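Uncharacterized protein (Bacteroides uniformis, PDB 4K61) is of unknown function but belongs to the DUF2874 family of PepSY-like, putative beta-lactamase-inhibitor-like proteins. Local coordinates at residues 7-12 / 22-27; 76-81 / 111-116. One frame throughout, in Å; residues are numbered along the deposited sequence.

Contact 1 (7-12 / 22-27)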
loop_
_atom_site.group_PDB
_atom_site.type_symbol
_atom_site.label_atom_id
_atom_site.label_comp_id
_atom_site.label_asym_id
_atom_site.label_seq_id
_atom_site.Cartn_x
_atom_site.Cartn_y
_atom_site.Cartn_z
ATOM N N ASP A 7 1.929 10.223 -21.380
ATOM C CA ASP A 7 0.539 10.281 -20.881
ATOM C C ASP A 7 0.371 9.765 -19.444
ATOM O O ASP A 7 -0.488 10.249 -18.696
ATOM C CB ASP A 7 -0.424 9.545 -21.802
ATOM C CG ASP A 7 -0.161 8.040 -21.873
ATOM O OD1 ASP A 7 0.910 7.563 -21.433
ATOM O OD2 ASP A 7 -1.042 7.312 -22.395
ATOM N N VAL A 8 1.196 8.805 -19.037
ATOM C CA VAL A 8 1.209 8.366 -17.620
ATOM C C VAL A 8 1.797 9.433 -16.710
ATOM O O VAL A 8 1.253 9.730 -15.642
ATOM C CB VAL A 8 1.977 7.032 -17.460
ATOM C CG1 VAL A 8 2.190 6.686 -15.998
ATOM C CG2 VAL A 8 1.211 5.920 -18.154
ATOM N N GLN A 9 2.901 10.044 -17.123
ATOM C CA GLN A 9 3.493 11.124 -16.332
ATOM C C GLN A 9 2.508 12.276 -16.217
ATOM O O GLN A 9 2.384 12.881 -15.143
ATOM C CB GLN A 9 4.822 11.600 -16.941
ATOM C CG GLN A 9 5.893 10.508 -16.917
ATOM C CD GLN A 9 7.284 11.033 -17.189
ATOM O OE1 GLN A 9 7.714 12.022 -16.608
ATOM N NE2 GLN A 9 8.003 10.357 -18.081
ATOM N N ALA A 10 1.791 12.553 -17.302
ATOM C CA ALA A 10 0.773 13.630 -17.309
ATOM C C ALA A 10 -0.412 13.293 -16.401
ATOM O O ALA A 10 -0.955 14.175 -15.699
ATOM C CB ALA A 10 0.282 13.906 -18.720
ATOM N N ALA A 11 -0.794 12.030 -16.373
ATOM C CA ALA A 11 -1.907 11.604 -15.498
ATOM C C ALA A 11 -1.581 11.782 -14.022
ATOM O O ALA A 11 -2.442 12.196 -13.255
ATOM C CB ALA A 11 -2.295 10.171 -15.756
ATOM N N LEU A 12 -0.319 11.517 -13.628
ATOM C CA LEU A 12 0.113 11.737 -12.250
ATOM C C LEU A 12 0.114 13.241 -11.915
ATOM O O LEU A 12 -0.398 13.643 -10.858
ATOM C CB LEU A 12 1.527 11.193 -12.004
ATOM C CG LEU A 12 2.083 11.411 -10.579
ATOM C CD1 LEU A 12 1.250 10.655 -9.546
ATOM C CD2 LEU A 12 3.539 10.994 -10.508
ATOM N N VAL A 22 9.745 12.455 -8.409
ATOM C CA VAL A 22 9.092 11.195 -8.631
ATOM C C VAL A 22 10.087 10.137 -9.053
ATOM O O VAL A 22 10.923 10.363 -9.926
ATOM C CB VAL A 22 7.958 11.329 -9.687
ATOM C CG1 VAL A 22 7.282 9.996 -9.920
ATOM C CG2 VAL A 22 6.922 12.353 -9.244
ATOM N N ALA A 23 9.961 8.942 -8.489
ATOM C CA ALA A 23 10.693 7.786 -8.992
ATOM C C ALA A 23 9.723 6.805 -9.632
ATOM O O ALA A 23 8.777 6.357 -8.994
ATOM C CB ALA A 23 11.438 7.098 -7.856
ATOM N N TRP A 24 9.988 6.431 -10.879
ATOM C CA TRP A 24 9.133 5.493 -11.626
ATOM C C TRP A 24 9.701 4.073 -11.659
ATOM O O TRP A 24 10.913 3.861 -11.832
ATOM C CB TRP A 24 8.943 5.971 -13.074
ATOM C CG TRP A 24 8.117 7.210 -13.194
ATOM C CD1 TRP A 24 8.573 8.478 -13.308
ATOM C CD2 TRP A 24 6.678 7.287 -13.239
ATOM N NE1 TRP A 24 7.504 9.359 -13.393
ATOM C CE2 TRP A 24 6.335 8.649 -13.343
ATOM C CE3 TRP A 24 5.652 6.342 -13.144
ATOM C CZ2 TRP A 24 5.001 9.088 -13.385
ATOM C CZ3 TRP A 24 4.324 6.778 -13.203
ATOM C CH2 TRP A 24 4.019 8.140 -13.333
ATOM N N SER A 25 8.815 3.101 -11.520
ATOM C CA SER A 25 9.171 1.699 -11.646
ATOM C C SER A 25 8.040 0.949 -12.349
ATOM O O SER A 25 7.015 1.542 -12.691
ATOM C CB SER A 25 9.475 1.074 -10.273
ATOM O OG SER A 25 8.334 1.074 -9.462
ATOM N N HIS A 26 8.306 -0.322 -12.645
ATOM C CA HIS A 26 7.364 -1.204 -13.329
ATOM C C HIS A 26 6.970 -2.312 -12.350
ATOM O O HIS A 26 7.810 -2.785 -11.586
ATOM C CB HIS A 26 8.053 -1.812 -14.548
ATOM C CG HIS A 26 8.265 -0.856 -15.680
ATOM N ND1 HIS A 26 8.388 -1.300 -16.976
ATOM C CD2 HIS A 26 8.358 0.499 -15.736
ATOM C CE1 HIS A 26 8.575 -0.270 -17.781
ATOM N NE2 HIS A 26 8.571 0.834 -17.054
ATOM N N ASP A 27 5.694 -2.689 -12.327
ATOM C CA ASP A 27 5.192 -3.708 -11.390
ATOM C C ASP A 27 4.155 -4.471 -12.184
ATOM O O ASP A 27 3.064 -3.976 -12.451
ATOM C CB ASP A 27 4.574 -3.058 -10.150
ATOM C CG ASP A 27 4.030 -4.068 -9.131
ATOM O OD1 ASP A 27 4.099 -5.300 -9.368
ATOM O OD2 ASP A 27 3.510 -3.586 -8.086
HETATM O O HOH W 1 7.539 12.117 -13.801
#

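Contact 2 (76-81 / 111-116)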
loop_
_atom_site.group_PDB
_atom_site.type_symbol
_atom_site.label_atom_id
_atom_site.label_comp_id
_atom_site.label_asym_id
_atom_site.label_seq_id
_atom_site.Cartn_x
_atom_site.Cartn_y
_atom_site.Cartn_z
ATOM N N SER A 76 -6.516 -9.318 17.782
ATOM C CA SER A 76 -6.190 -10.472 16.949
ATOM C C SER A 76 -4.954 -11.257 17.408
ATOM O O SER A 76 -4.142 -10.769 18.181
ATOM C CB SER A 76 -5.972 -10.010 15.500
ATOM O OG SER A 76 -4.712 -9.413 15.337
ATOM N N GLU A 77 -4.770 -12.444 16.834
ATOM C CA GLU A 77 -3.556 -13.254 17.082
ATOM C C GLU A 77 -2.287 -12.518 16.681
ATOM O O GLU A 77 -1.196 -12.736 17.253
ATOM C CB GLU A 77 -3.567 -14.551 16.281
ATOM C CG GLU A 77 -4.862 -15.333 16.265
ATOM C CD GLU A 77 -5.399 -15.424 14.859
ATOM O OE1 GLU A 77 -5.989 -14.427 14.387
ATOM O OE2 GLU A 77 -5.190 -16.478 14.224
ATOM N N TYR A 78 -2.428 -11.629 15.697
ATOM C CA TYR A 78 -1.271 -10.986 15.110
ATOM C C TYR A 78 -0.643 -9.893 15.983
ATOM O O TYR A 78 0.464 -9.420 15.707
ATOM C CB TYR A 78 -1.629 -10.449 13.739
ATOM C CG TYR A 78 -2.123 -11.552 12.831
ATOM C CD1 TYR A 78 -1.245 -12.469 12.305
ATOM C CD2 TYR A 78 -3.464 -11.701 12.561
ATOM C CE1 TYR A 78 -1.682 -13.516 11.500
ATOM C CE2 TYR A 78 -3.925 -12.735 11.755
ATOM C CZ TYR A 78 -3.036 -13.631 11.230
ATOM O OH TYR A 78 -3.473 -14.665 10.427
ATOM N N SER A 79 -1.324 -9.517 17.063
ATOM C CA SER A 79 -0.797 -8.505 17.963
ATOM C C SER A 79 0.450 -8.961 18.728
ATOM O O SER A 79 1.143 -8.130 19.313
ATOM C CB SER A 79 -1.890 -8.060 18.937
ATOM O OG SER A 79 -2.413 -9.174 19.635
ATOM N N GLY A 80 0.722 -10.266 18.757
ATOM C CA GLY A 80 1.984 -10.801 19.323
ATOM C C GLY A 80 3.234 -10.502 18.518
ATOM O O GLY A 80 4.352 -10.858 18.940
ATOM N N GLY A 81 3.058 -9.898 17.348
ATOM C CA GLY A 81 4.173 -9.502 16.485
ATOM C C GLY A 81 4.615 -8.053 16.597
ATOM O O GLY A 81 3.999 -7.252 17.290
ATOM N N TYR A 111 3.666 -11.737 8.479
ATOM C CA TYR A 111 2.260 -11.821 8.065
ATOM C C TYR A 111 1.780 -10.477 7.573
ATOM O O TYR A 111 2.206 -9.416 8.084
ATOM C CB TYR A 111 1.339 -12.266 9.209
ATOM C CG TYR A 111 1.634 -13.637 9.740
ATOM C CD1 TYR A 111 1.241 -14.777 9.033
ATOM C CD2 TYR A 111 2.313 -13.813 10.928
ATOM C CE1 TYR A 111 1.535 -16.059 9.490
ATOM C CE2 TYR A 111 2.594 -15.093 11.409
ATOM C CZ TYR A 111 2.201 -16.207 10.684
ATOM O OH TYR A 111 2.487 -17.460 11.156
ATOM N N GLN A 112 0.930 -10.512 6.563
ATOM C CA GLN A 112 0.232 -9.343 6.102
ATOM C C GLN A 112 -1.257 -9.519 6.368
ATOM O O GLN A 112 -1.873 -10.509 5.908
ATOM C CB GLN A 112 0.464 -9.121 4.636
ATOM C CG GLN A 112 -0.287 -7.917 4.067
ATOM C CD GLN A 112 -0.246 -7.935 2.546
ATOM O OE1 GLN A 112 -0.981 -8.699 1.884
ATOM N NE2 GLN A 112 0.600 -7.096 1.993
ATOM N N ILE A 113 -1.838 -8.554 7.057
ATOM C CA ILE A 113 -3.259 -8.603 7.419
ATOM C C ILE A 113 -3.965 -7.403 6.789
ATOM O O ILE A 113 -3.521 -6.247 6.942
ATOM C CB ILE A 113 -3.420 -8.565 8.968
ATOM C CG1 ILE A 113 -2.524 -9.605 9.668
ATOM C CG2 ILE A 113 -4.869 -8.812 9.354
ATOM C CD1 ILE A 113 -1.256 -9.030 10.256
ATOM N N LEU A 114 -5.072 -7.676 6.094
ATOM C CA LEU A 114 -5.864 -6.658 5.412
ATOM C C LEU A 114 -7.144 -6.418 6.197
ATOM O O LEU A 114 -7.876 -7.342 6.468
ATOM C CB LEU A 114 -6.167 -7.074 4.001
ATOM C CG LEU A 114 -4.986 -7.489 3.137
ATOM C CD1 LEU A 114 -5.489 -7.774 1.723
ATOM C CD2 LEU A 114 -3.887 -6.432 3.134
ATOM N N PHE A 115 -7.332 -5.158 6.602
ATOM C CA PHE A 115 -8.480 -4.725 7.348
ATOM C C PHE A 115 -9.331 -3.773 6.504
ATOM O O PHE A 115 -8.790 -2.926 5.771
ATOM C CB PHE A 115 -8.045 -3.929 8.572
ATOM C CG PHE A 115 -7.288 -4.708 9.595
ATOM C CD1 PHE A 115 -5.908 -4.821 9.529
ATOM C CD2 PHE A 115 -7.959 -5.306 10.659
ATOM C CE1 PHE A 115 -5.209 -5.494 10.525
ATOM C CE2 PHE A 115 -7.280 -6.009 11.617
ATOM C CZ PHE A 115 -5.905 -6.102 11.568
ATOM N N THR A 116 -10.650 -3.842 6.647
ATOM C CA THR A 116 -11.500 -2.763 6.177
ATOM C C THR A 116 -11.299 -1.552 7.113
ATOM O O THR A 116 -10.755 -1.699 8.213
ATOM C CB THR A 116 -12.991 -3.139 6.228
ATOM O OG1 THR A 116 -13.391 -3.337 7.585
ATOM C CG2 THR A 116 -13.237 -4.411 5.445
#

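Contact 1 (7-12 / 22-27)
The helix segment 7-12, with V8 and L12 turned to W24 and Q9 at its flank, lies over strand 23-27 at an axis separation of 11.9 Å, and the two run at 125° to each other. This is a helix packed against the face of an antiparallel sheet, here at one of its outermost strands; helix 6-15 precedes those strands in the chain, consistent with its PepSY-like assignment. One large side chain spans the gap. The indole of W24 extends from the strand toward the helix, carried there by a chi1 of -69° that sets CG beside the backbone N, and the helix meets its six-membered ring obliquely. V8 lays CG1 against the far end of that ring, 3.5 Å from CZ3 and equally close to CH2. L12, one helical turn later, slides past the indole in the reverse direction, and its CD2 comes within 3.7 Å of CZ2. The same CD2 meets V22 tip to tip, 3.9 Å from CG2, while V22 CG1 sits over one face of the indole toward its rim. F46 of strand 40-46 touches V8, L12 and W24, extending the apolar cluster into the sheet. Q9 passes W24 at the exposed margin, its CG 3.9 Å from CZ2; the amide plane is inclined 48° to the ring, and NE2 donates to the carbonyl of A4. The polar edge of the indole is satisfied through a water in the ring plane, which accepts from W24 NE1 at 2.8 Å and donates to Q9 OE1 at 2.8 Å.

Contact 2 (76-81 / 111-116)
The ring of Y78 carries I113 over one face and turns an edge toward Y111, whose own ring receives Y78 CE1 over one face. I113 CG1 stands 3.8 Å from the centroid of the Y78 ring and 17° off its normal, a CH-pi contact, while I113 CD1 follows the ring back toward its root, 3.7 Å from Y78 CG. The two tyrosines form an edge-to-face pair, centroids 5.4 Å apart and planes inclined at 60°. Its nearest approach, Y78 CE1 to Y111 CG at 3.8 Å, lies toward the rim of the Y111 ring. Y111 and I113, two residues apart on strand 110-115, can share one partner because they project from the same face of the sheet. Y78 belongs to the 3-10 turn 77-80, in the link from helix 67-75 to strand 82-90 that here packs on the antiparallel sheet within the PepSY-like region; its CG lies beside the backbone N (chi1 -58°), which directs the ring at the strand. Just ahead of that turn, S76 O accepts two bonds, from S79 N and from S79 OG, the hydroxyl at 2.8 Å and nearly in line with the C=O. F73 of the helix and A124 of strand 121-126 also touch Y78. Across the interface, cohesion rests on dispersion and on C-H groups, aromatic from Y78 and aliphatic from I113, directed at ring faces, while the polar bonds shape the turn and hold it to helix 67-75, with S76 OG bonded to F73 O and S79 OG to A74 O.

The two contacts come in series along the chain, contact 1 complete before contact 2 opens, and they lie on opposite sides of the chain's centre, their own centres 31 Å apart and their nearest atoms about 11 Å apart. What they share is the antiparallel sheet, whose strands follow one another in sequence order. Contact 1 sets helix 6-15 on the outermost strand 23-27; contact 2 sets the turn after helix 67-75 on strand 110-115, next to the other outermost strand, 121-126. Together they illustrate a general principle: a long meander can be covered near both ends by separate local elements, with an aromatic side chain at the centre of each attachment and aliphatic groups packed against it.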